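Local atomic coordinates of AT5G66160 protein (PDB entry 7BVW), a protein that acts as an E3 ubiquitin ligase needed in post-Golgi trafficking and is probably a sorting receptor for vacuolar proteins, here represented by its zinc-binding RING-H2 domain. Residues K9-L14 / C57-L62; E29-C34 / H51-N56; R45-Q50 / T67-C72. All coordinates share one frame; numbering follows the deposited sequence.

Contact 1 of 3, residues K9-L14 / C57-L62; sequences KLVHTL and CIDSWL. With ZN (zinc ion), chain C.
Asp59 OD1 meets two groups at once. Val11 CG1 touches it at 3.5 Å, and Arg45 NE holds it in a salt bridge. The methyl therefore packs against a carboxylate already paired with Arg45. The side chains of Val11 and Asp59 run antiparallel alongside each other. The other carboxylate oxygen, Asp59 OD2, lies 3.8 Å from His12 CD2. It too is hydrogen-bonded outside the two segments, and Arg45 NH2 lies close to it. The ring and carboxylate planes are 44° apart, and the approach to the ring is oblique. NE2 of His12 stays farther off, so this is a loose contact, with no bond between them.

Beside the polar pair the contact turns apolar. Val11 CG1 is anti to the backbone N (chi1 -180°), which sends CG1 to the carboxylate, where it also nears Leu62 CD1, while CG2 faces Leu62 CB. Val11 CG2 lies 4.1 Å from Leu62 CB. Leu14 CD1 meets Leu62 CD1 end to end at 3.9 Å, with the two side chains crossing at about a right angle.

A type I turn from Val11 to Leu14 brings both apolar residues to the same neighbour. Its closing bond runs from Leu14 N to Val11 O (3.2 Å). Just before it, Leu10 O takes two donors: Thr13 OG1 at 2.7 Å and Thr13 N at 3.1 Å.

The contact lays the short N-terminal helix 8-11 and its following turn on helix 55-65. Arg45 of strand 43-46 reaches in to Asp59, and Leu14 also touches Leu47, just past that strand.

Contact 2 of 3, residues E29-C34 / H51-N56; sequences ETCAIC and HAFHLN. With ZN (zinc ion), chain C; ZN (zinc ion), chain D; ZN (zinc ion), chain E.
Ala52 O is joined to the loop 29-34 through one water. The water lies 2.8 Å from Ala52 O and accepts a bond from Ala32 N at 3.0 Å. Just before Ala52, His51 ND1 binds the second zinc, which it shares with Cys49, Cys69 and Cys72.

Phe53 comes next and supplies the apolar half of the contact. Ala32 CB sits at the edge of its ring, near the ring plane, nearest to CE2. Ile33 approaches obliquely, with CG1 3.6 Å from Phe53 CD2, and the two side chains cross at about a right angle. Ile33 also touches Cys57 and Ile58 of helix 55-65. An alanine in place of Ile33 would lack CG1 and CD1, and is likely to open a gap beside Phe53 CD2 and leave that ring freer to shift.

His54 carries the polar half. Its backbone N donates to Cys31 SG, a 3.5 Å bond with an angle of 162° at the hydrogen. Cys31 SG is anti to its own backbone N (chi1 176°), a setting that lets the sulfur face both this N-H and the first zinc. The imidazole binds the same zinc through ND1 at 2.3 Å. Cys34 SG, another ligand, lies in the ring plane at its edge, 3.3 Å from ND1. On the far nitrogen, His54 NE2 bonds to Glu42, which probably fixes the ring's rotation. His54 is also the N-cap of helix 55-65.

Cys57 completes this first site. Two zinc sites with interleaved ligand pairs are the cross-brace of a C3H2C3 RING finger.

Contact 3 of 3, residues R45-Q50 / T67-C72; sequences RLLPCQ and TSCPVC. With ZN (zinc ion), chain D.
Cys49 CB touches Cys72 SG at 3.7 Å. One bond further out, Cys49 SG binds a zinc ion at 2.3 Å and rests 3.6 Å from Cys69 CB. With chi1 at 52° the sulfur tucks in between its own N and C, and this turns it across to the loop 67-72. Cys69 SG and Cys72 SG bind the same metal, and His51 ND1 fills the fourth place.

This is the second zinc site of the RING cross-brace. Cys69 and Cys72 form a CxxC zinc knuckle with Pro70 and Val71 between them. The knuckle grips its first sulfur from the backbone. Val71 N donates to Cys69 SG at 3.3 Å, and Cys72 N donates to it at 3.6 Å, nearly straight at 173°. These two bonds probably spread the charge of the thiolate.

Beside the metal, Leu47 CD1 packs on Cys69 CB at 3.7 Å and also reaches the ring of Pro70. Phe53 touches Leu47, Cys69 and Pro70, which gives this side of the site an apolar lining. Cys49 is carried on a type I turn from Leu47 to Gln50, closed by Gln50 N bonding to Leu47 O (2.9 Å). The amide of Gln50 folds back over the same turn. Its NE2 donates to Pro48 O at 3.1 Å, coming from above the carbonyl plane.

How the contacts relate
All three contacts are partly buried, each with two buried residues and a more exposed fringe. Contacts 1 and 2 both use helix 55-65 but lie on opposite sides of the chain's centre. Contacts 2 and 3 meet in one antiparallel sheet, where strands 43-46 and 52-54 are neighbours. The chemistry follows the place in the fold. In contacts 2 and 3, at the two zinc sites, metal ligation dominates and sulfurs also accept backbone N-H groups. In contact 1, where the N-terminal helix meets helix 55-65, the segments touch mainly through aliphatic side chains and one carboxylate, with no metal between them. Arg45 ties contact 3 to contact 1.

Contact 1 of 3, residues K9-L14 / C57-L62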
loop_
_atom_site.group_PDB
_atom_site.type_symbol
_atom_site.label_atom_id
_atom_site.label_comp_id
_atom_site.label_asym_id
_atom_site.label_seq_id
_atom_site.Cartn_x
_atom_site.Cartn_y
_atom_site.Cartn_z
ATOM N N LYS A 9 10.621 1.357 -9.369
ATOM C CA LYS A 9 11.535 2.265 -8.684
ATOM C C LYS A 9 10.788 3.418 -8.027
ATOM O O LYS A 9 11.240 3.951 -7.006
ATOM C CB LYS A 9 12.578 2.800 -9.664
ATOM N N LEU A 10 9.646 3.813 -8.592
ATOM C CA LEU A 10 8.822 4.846 -7.977
ATOM C C LEU A 10 8.001 4.285 -6.823
ATOM O O LEU A 10 7.908 4.906 -5.759
ATOM C CB LEU A 10 7.908 5.479 -9.024
ATOM C CG LEU A 10 8.156 6.959 -9.316
ATOM C CD1 LEU A 10 9.551 7.166 -9.869
ATOM C CD2 LEU A 10 7.112 7.492 -10.282
ATOM N N VAL A 11 7.400 3.107 -7.020
ATOM C CA VAL A 11 6.577 2.498 -5.979
ATOM C C VAL A 11 7.393 2.244 -4.719
ATOM O O VAL A 11 6.876 2.358 -3.599
ATOM C CB VAL A 11 5.936 1.198 -6.505
ATOM C CG1 VAL A 11 5.063 0.549 -5.436
ATOM C CG2 VAL A 11 5.126 1.483 -7.755
ATOM N N HIS A 12 8.676 1.921 -4.873
ATOM C CA HIS A 12 9.538 1.587 -3.748
ATOM C C HIS A 12 9.933 2.798 -2.909
ATOM O O HIS A 12 10.568 2.620 -1.864
ATOM C CB HIS A 12 10.793 0.866 -4.256
ATOM C CG HIS A 12 10.507 -0.453 -4.904
ATOM N ND1 HIS A 12 11.425 -1.114 -5.693
ATOM C CD2 HIS A 12 9.401 -1.232 -4.883
ATOM C CE1 HIS A 12 10.896 -2.244 -6.128
ATOM N NE2 HIS A 12 9.668 -2.339 -5.650
ATOM N N THR A 13 9.575 4.013 -3.327
ATOM C CA THR A 13 9.821 5.197 -2.515
ATOM C C THR A 13 8.634 5.567 -1.635
ATOM O O THR A 13 8.763 6.467 -0.796
ATOM C CB THR A 13 10.179 6.397 -3.403
ATOM O OG1 THR A 13 9.053 6.740 -4.223
ATOM C CG2 THR A 13 11.372 6.075 -4.290
ATOM N N LEU A 14 7.493 4.901 -1.812
ATOM C CA LEU A 14 6.332 5.159 -0.976
ATOM C C LEU A 14 6.664 4.886 0.491
ATOM O O LEU A 14 7.498 4.028 0.799
ATOM C CB LEU A 14 5.157 4.291 -1.417
ATOM C CG LEU A 14 4.340 4.798 -2.607
ATOM C CD1 LEU A 14 3.425 3.703 -3.120
ATOM C CD2 LEU A 14 3.524 6.023 -2.210
ATOM N N CYS A 57 2.013 -6.755 -0.868
ATOM C CA CYS A 57 0.727 -6.823 -1.556
ATOM C C CYS A 57 0.506 -5.602 -2.441
ATOM O O CYS A 57 0.149 -5.733 -3.617
ATOM C CB CYS A 57 -0.404 -6.965 -0.538
ATOM S SG CYS A 57 -0.477 -8.586 0.244
ATOM N N ILE A 58 0.714 -4.401 -1.895
ATOM C CA ILE A 58 0.455 -3.189 -2.665
ATOM C C ILE A 58 1.521 -2.986 -3.736
ATOM O O ILE A 58 1.226 -2.457 -4.817
ATOM C CB ILE A 58 0.338 -1.969 -1.728
ATOM C CG1 ILE A 58 -0.149 -0.739 -2.500
ATOM C CG2 ILE A 58 1.665 -1.683 -1.026
ATOM C CD1 ILE A 58 -1.519 -0.929 -3.127
ATOM N N ASP A 59 2.764 -3.402 -3.468
ATOM C CA ASP A 59 3.804 -3.329 -4.488
ATOM C C ASP A 59 3.425 -4.162 -5.705
ATOM O O ASP A 59 3.579 -3.722 -6.850
ATOM C CB ASP A 59 5.143 -3.793 -3.915
ATOM C CG ASP A 59 5.781 -2.759 -3.010
ATOM O OD1 ASP A 59 5.143 -1.716 -2.748
ATOM O OD2 ASP A 59 6.927 -2.987 -2.566
ATOM N N SER A 60 2.913 -5.370 -5.469
ATOM C CA SER A 60 2.474 -6.223 -6.566
ATOM C C SER A 60 1.336 -5.573 -7.341
ATOM O O SER A 60 1.319 -5.596 -8.577
ATOM C CB SER A 60 2.044 -7.585 -6.022
ATOM O OG SER A 60 1.219 -8.266 -6.951
ATOM N N TRP A 61 0.375 -4.986 -6.625
ATOM C CA TRP A 61 -0.785 -4.391 -7.281
ATOM C C TRP A 61 -0.382 -3.211 -8.156
ATOM O O TRP A 61 -0.835 -3.088 -9.298
ATOM C CB TRP A 61 -1.814 -3.954 -6.238
ATOM C CG TRP A 61 -2.947 -3.176 -6.832
ATOM C CD1 TRP A 61 -3.120 -1.823 -6.804
ATOM C CD2 TRP A 61 -4.062 -3.708 -7.559
ATOM N NE1 TRP A 61 -4.276 -1.478 -7.462
ATOM C CE2 TRP A 61 -4.874 -2.617 -7.932
ATOM C CE3 TRP A 61 -4.454 -4.997 -7.924
ATOM C CZ2 TRP A 61 -6.054 -2.778 -8.655
ATOM C CZ3 TRP A 61 -5.625 -5.155 -8.641
ATOM C CH2 TRP A 61 -6.411 -4.050 -9.001
ATOM N N LEU A 62 0.472 -2.333 -7.634
ATOM C CA LEU A 62 0.795 -1.098 -8.340
ATOM C C LEU A 62 1.760 -1.317 -9.499
ATOM O O LEU A 62 1.750 -0.534 -10.456
ATOM C CB LEU A 62 1.376 -0.071 -7.363
ATOM C CG LEU A 62 0.411 0.516 -6.328
ATOM C CD1 LEU A 62 1.100 1.582 -5.483
ATOM C CD2 LEU A 62 -0.818 1.085 -7.019
HETATM ZN ZN ZN C . -1.756 -8.292 2.202
#

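Contact 2 of 3, residues E29-C34 / H51-N56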
loop_
_atom_site.group_PDB
_atom_site.type_symbol
_atom_site.label_atom_id
_atom_site.label_comp_id
_atom_site.label_asym_id
_atom_site.label_seq_id
_atom_site.Cartn_x
_atom_site.Cartn_y
_atom_site.Cartn_z
ATOM N N GLU A 29 -6.729 -3.220 10.830
ATOM C CA GLU A 29 -6.594 -4.607 11.257
ATOM C C GLU A 29 -6.236 -5.568 10.132
ATOM O O GLU A 29 -5.588 -6.587 10.394
ATOM C CB GLU A 29 -7.898 -5.084 11.910
ATOM C CG GLU A 29 -8.470 -4.126 12.945
ATOM C CD GLU A 29 -7.640 -4.076 14.208
ATOM O OE1 GLU A 29 -6.953 -5.076 14.503
ATOM O OE2 GLU A 29 -7.668 -3.037 14.904
ATOM N N THR A 30 -6.634 -5.281 8.894
ATOM C CA THR A 30 -6.574 -6.274 7.833
ATOM C C THR A 30 -6.113 -5.640 6.530
ATOM O O THR A 30 -6.476 -4.503 6.220
ATOM C CB THR A 30 -7.948 -6.936 7.636
ATOM O OG1 THR A 30 -8.440 -7.399 8.901
ATOM C CG2 THR A 30 -7.859 -8.113 6.679
ATOM N N CYS A 31 -5.310 -6.383 5.773
ATOM C CA CYS A 31 -4.921 -5.977 4.428
ATOM C C CYS A 31 -6.033 -6.340 3.450
ATOM O O CYS A 31 -6.418 -7.508 3.348
ATOM C CB CYS A 31 -3.610 -6.648 4.026
ATOM S SG CYS A 31 -3.092 -6.289 2.340
ATOM N N ALA A 32 -6.543 -5.340 2.726
ATOM C CA ALA A 32 -7.651 -5.571 1.803
ATOM C C ALA A 32 -7.237 -6.369 0.574
ATOM O O ALA A 32 -8.102 -6.927 -0.108
ATOM C CB ALA A 32 -8.260 -4.237 1.369
ATOM N N ILE A 33 -5.939 -6.441 0.277
ATOM C CA ILE A 33 -5.486 -7.105 -0.941
ATOM C C ILE A 33 -5.439 -8.618 -0.756
ATOM O O ILE A 33 -5.781 -9.376 -1.671
ATOM C CB ILE A 33 -4.122 -6.533 -1.369
ATOM C CG1 ILE A 33 -4.268 -5.058 -1.758
ATOM C CG2 ILE A 33 -3.535 -7.329 -2.521
ATOM C CD1 ILE A 33 -2.996 -4.432 -2.284
ATOM N N CYS A 34 -5.025 -9.086 0.422
ATOM C CA CYS A 34 -4.923 -10.514 0.690
ATOM C C CYS A 34 -5.904 -11.008 1.745
ATOM O O CYS A 34 -6.008 -12.225 1.941
ATOM C CB CYS A 34 -3.494 -10.877 1.122
ATOM S SG CYS A 34 -3.010 -10.230 2.734
ATOM N N HIS A 51 -4.827 4.869 2.888
ATOM C CA HIS A 51 -5.046 3.436 3.045
ATOM C C HIS A 51 -3.708 2.712 3.064
ATOM O O HIS A 51 -2.823 3.003 2.253
ATOM C CB HIS A 51 -5.922 2.877 1.922
ATOM C CG HIS A 51 -7.313 3.428 1.909
ATOM N ND1 HIS A 51 -7.798 4.195 0.872
ATOM C CD2 HIS A 51 -8.321 3.329 2.806
ATOM C CE1 HIS A 51 -9.047 4.540 1.128
ATOM N NE2 HIS A 51 -9.389 4.027 2.297
ATOM N N ALA A 52 -3.567 1.767 3.989
ATOM C CA ALA A 52 -2.333 1.018 4.156
ATOM C C ALA A 52 -2.541 -0.446 3.791
ATOM O O ALA A 52 -3.649 -0.983 3.873
ATOM C CB ALA A 52 -1.810 1.133 5.591
ATOM N N PHE A 53 -1.449 -1.085 3.378
ATOM C CA PHE A 53 -1.489 -2.478 2.960
ATOM C C PHE A 53 -0.192 -3.156 3.368
ATOM O O PHE A 53 0.780 -2.500 3.748
ATOM C CB PHE A 53 -1.673 -2.615 1.441
ATOM C CG PHE A 53 -2.817 -1.817 0.885
ATOM C CD1 PHE A 53 -2.645 -0.491 0.520
ATOM C CD2 PHE A 53 -4.059 -2.399 0.704
ATOM C CE1 PHE A 53 -3.696 0.242 0.003
ATOM C CE2 PHE A 53 -5.111 -1.668 0.186
ATOM C CZ PHE A 53 -4.930 -0.346 -0.166
ATOM N N HIS A 54 -0.188 -4.484 3.281
ATOM C CA HIS A 54 1.067 -5.221 3.250
ATOM C C HIS A 54 1.954 -4.644 2.154
ATOM O O HIS A 54 1.492 -4.388 1.039
ATOM C CB HIS A 54 0.807 -6.711 2.992
ATOM C CG HIS A 54 0.379 -7.477 4.205
ATOM N ND1 HIS A 54 -0.611 -8.435 4.168
ATOM C CD2 HIS A 54 0.822 -7.442 5.484
ATOM C CE1 HIS A 54 -0.768 -8.950 5.375
ATOM N NE2 HIS A 54 0.090 -8.363 6.192
ATOM N N LEU A 55 3.228 -4.419 2.486
ATOM C CA LEU A 55 4.155 -3.841 1.517
ATOM C C LEU A 55 4.227 -4.687 0.250
ATOM O O LEU A 55 4.140 -4.163 -0.865
ATOM C CB LEU A 55 5.539 -3.684 2.149
ATOM C CG LEU A 55 6.651 -3.084 1.281
ATOM C CD1 LEU A 55 7.526 -2.182 2.131
ATOM C CD2 LEU A 55 7.501 -4.167 0.614
ATOM N N ASN A 56 4.368 -6.006 0.405
ATOM C CA ASN A 56 4.453 -6.885 -0.758
ATOM C C ASN A 56 3.151 -6.897 -1.550
ATOM O O ASN A 56 3.166 -7.038 -2.778
ATOM C CB ASN A 56 4.819 -8.302 -0.321
ATOM C CG ASN A 56 6.297 -8.462 -0.054
ATOM O OD1 ASN A 56 7.118 -7.713 -0.582
ATOM N ND2 ASN A 56 6.648 -9.451 0.758
HETATM ZN ZN ZN C . -1.756 -8.292 2.202
HETATM ZN ZN ZN D . -7.247 4.526 -1.046
HETATM ZN ZN ZN E . -6.430 -4.835 16.424
HETATM O O HOH W 1 -5.919 -2.598 3.828
#

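Contact 3 of 3, residues R45-Q50 / T67-C72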
loop_
_atom_site.group_PDB
_atom_site.type_symbol
_atom_site.label_atom_id
_atom_site.label_comp_id
_atom_site.label_asym_id
_atom_site.label_seq_id
_atom_site.Cartn_x
_atom_site.Cartn_y
_atom_site.Cartn_z
ATOM N N ARG A 45 2.872 -0.558 3.768
ATOM C CA ARG A 45 3.068 0.664 3.006
ATOM C C ARG A 45 1.818 1.523 3.089
ATOM O O ARG A 45 0.706 1.017 3.271
ATOM C CB ARG A 45 3.392 0.380 1.535
ATOM C CG ARG A 45 4.872 0.231 1.227
ATOM C CD ARG A 45 5.162 0.626 -0.214
ATOM N NE ARG A 45 6.244 -0.157 -0.806
ATOM C CZ ARG A 45 7.537 0.060 -0.587
ATOM N NH1 ARG A 45 7.919 1.036 0.226
ATOM N NH2 ARG A 45 8.448 -0.707 -1.172
ATOM N N LEU A 46 2.010 2.831 2.949
ATOM C CA LEU A 46 0.926 3.799 3.012
ATOM C C LEU A 46 0.797 4.515 1.675
ATOM O O LEU A 46 1.797 4.966 1.107
ATOM C CB LEU A 46 1.162 4.817 4.128
ATOM C CG LEU A 46 0.031 5.823 4.324
ATOM C CD1 LEU A 46 -1.230 5.110 4.783
ATOM C CD2 LEU A 46 0.435 6.912 5.308
ATOM N N LEU A 47 -0.431 4.613 1.181
ATOM C CA LEU A 47 -0.772 5.366 -0.014
ATOM C C LEU A 47 -1.256 6.759 0.364
ATOM O O LEU A 47 -1.746 6.974 1.475
ATOM C CB LEU A 47 -1.855 4.631 -0.814
ATOM C CG LEU A 47 -1.478 3.263 -1.397
ATOM C CD1 LEU A 47 -2.554 2.765 -2.357
ATOM C CD2 LEU A 47 -0.120 3.318 -2.091
ATOM N N PRO A 48 -1.136 7.736 -0.539
ATOM C CA PRO A 48 -1.525 9.113 -0.181
ATOM C C PRO A 48 -2.993 9.266 0.170
ATOM O O PRO A 48 -3.350 10.238 0.849
ATOM C CB PRO A 48 -1.162 9.918 -1.436
ATOM C CG PRO A 48 -1.121 8.916 -2.537
ATOM C CD PRO A 48 -0.603 7.656 -1.908
ATOM N N CYS A 49 -3.852 8.345 -0.260
ATOM C CA CYS A 49 -5.269 8.386 0.078
ATOM C C CYS A 49 -5.553 7.911 1.497
ATOM O O CYS A 49 -6.727 7.853 1.884
ATOM C CB CYS A 49 -6.063 7.542 -0.918
ATOM S SG CYS A 49 -5.407 5.874 -1.115
ATOM N N GLN A 50 -4.508 7.565 2.260
ATOM C CA GLN A 50 -4.551 7.181 3.674
ATOM C C GLN A 50 -4.966 5.729 3.893
ATOM O O GLN A 50 -5.404 5.374 4.992
ATOM C CB GLN A 50 -5.464 8.095 4.503
ATOM C CG GLN A 50 -5.089 9.570 4.453
ATOM C CD GLN A 50 -3.656 9.818 4.870
ATOM O OE1 GLN A 50 -3.317 9.739 6.050
ATOM N NE2 GLN A 50 -2.802 10.113 3.898
ATOM N N THR A 67 -2.917 1.247 -11.334
ATOM C CA THR A 67 -2.269 2.527 -11.072
ATOM C C THR A 67 -3.062 3.350 -10.063
ATOM O O THR A 67 -2.965 4.577 -10.038
ATOM C CB THR A 67 -2.085 3.312 -12.370
ATOM O OG1 THR A 67 -1.475 4.579 -12.090
ATOM C CG2 THR A 67 -3.433 3.541 -13.044
ATOM N N SER A 68 -3.856 2.685 -9.231
ATOM C CA SER A 68 -4.692 3.380 -8.265
ATOM C C SER A 68 -4.795 2.536 -7.005
ATOM O O SER A 68 -4.412 1.364 -6.981
ATOM C CB SER A 68 -6.080 3.672 -8.843
ATOM O OG SER A 68 -6.824 2.476 -9.009
ATOM N N CYS A 69 -5.328 3.146 -5.954
ATOM C CA CYS A 69 -5.559 2.418 -4.713
ATOM C C CYS A 69 -6.636 1.358 -4.930
ATOM O O CYS A 69 -7.718 1.673 -5.431
ATOM C CB CYS A 69 -5.985 3.383 -3.609
ATOM S SG CYS A 69 -6.553 2.564 -2.103
ATOM N N PRO A 70 -6.378 0.091 -4.569
ATOM C CA PRO A 70 -7.392 -0.955 -4.781
ATOM C C PRO A 70 -8.604 -0.852 -3.863
ATOM O O PRO A 70 -9.535 -1.654 -4.010
ATOM C CB PRO A 70 -6.609 -2.249 -4.514
ATOM C CG PRO A 70 -5.489 -1.834 -3.621
ATOM C CD PRO A 70 -5.115 -0.447 -4.044
ATOM N N VAL A 71 -8.639 0.102 -2.932
ATOM C CA VAL A 71 -9.777 0.249 -2.028
ATOM C C VAL A 71 -10.667 1.393 -2.494
ATOM O O VAL A 71 -11.869 1.207 -2.712
ATOM C CB VAL A 71 -9.312 0.473 -0.579
ATOM C CG1 VAL A 71 -10.509 0.752 0.319
ATOM C CG2 VAL A 71 -8.530 -0.735 -0.085
ATOM N N CYS A 72 -10.087 2.584 -2.652
ATOM C CA CYS A 72 -10.852 3.775 -2.998
ATOM C C CYS A 72 -10.607 4.255 -4.424
ATOM O O CYS A 72 -11.207 5.255 -4.834
ATOM C CB CYS A 72 -10.541 4.908 -2.014
ATOM S SG CYS A 72 -8.914 5.662 -2.216
HETATM ZN ZN ZN D . -7.247 4.526 -1.046
#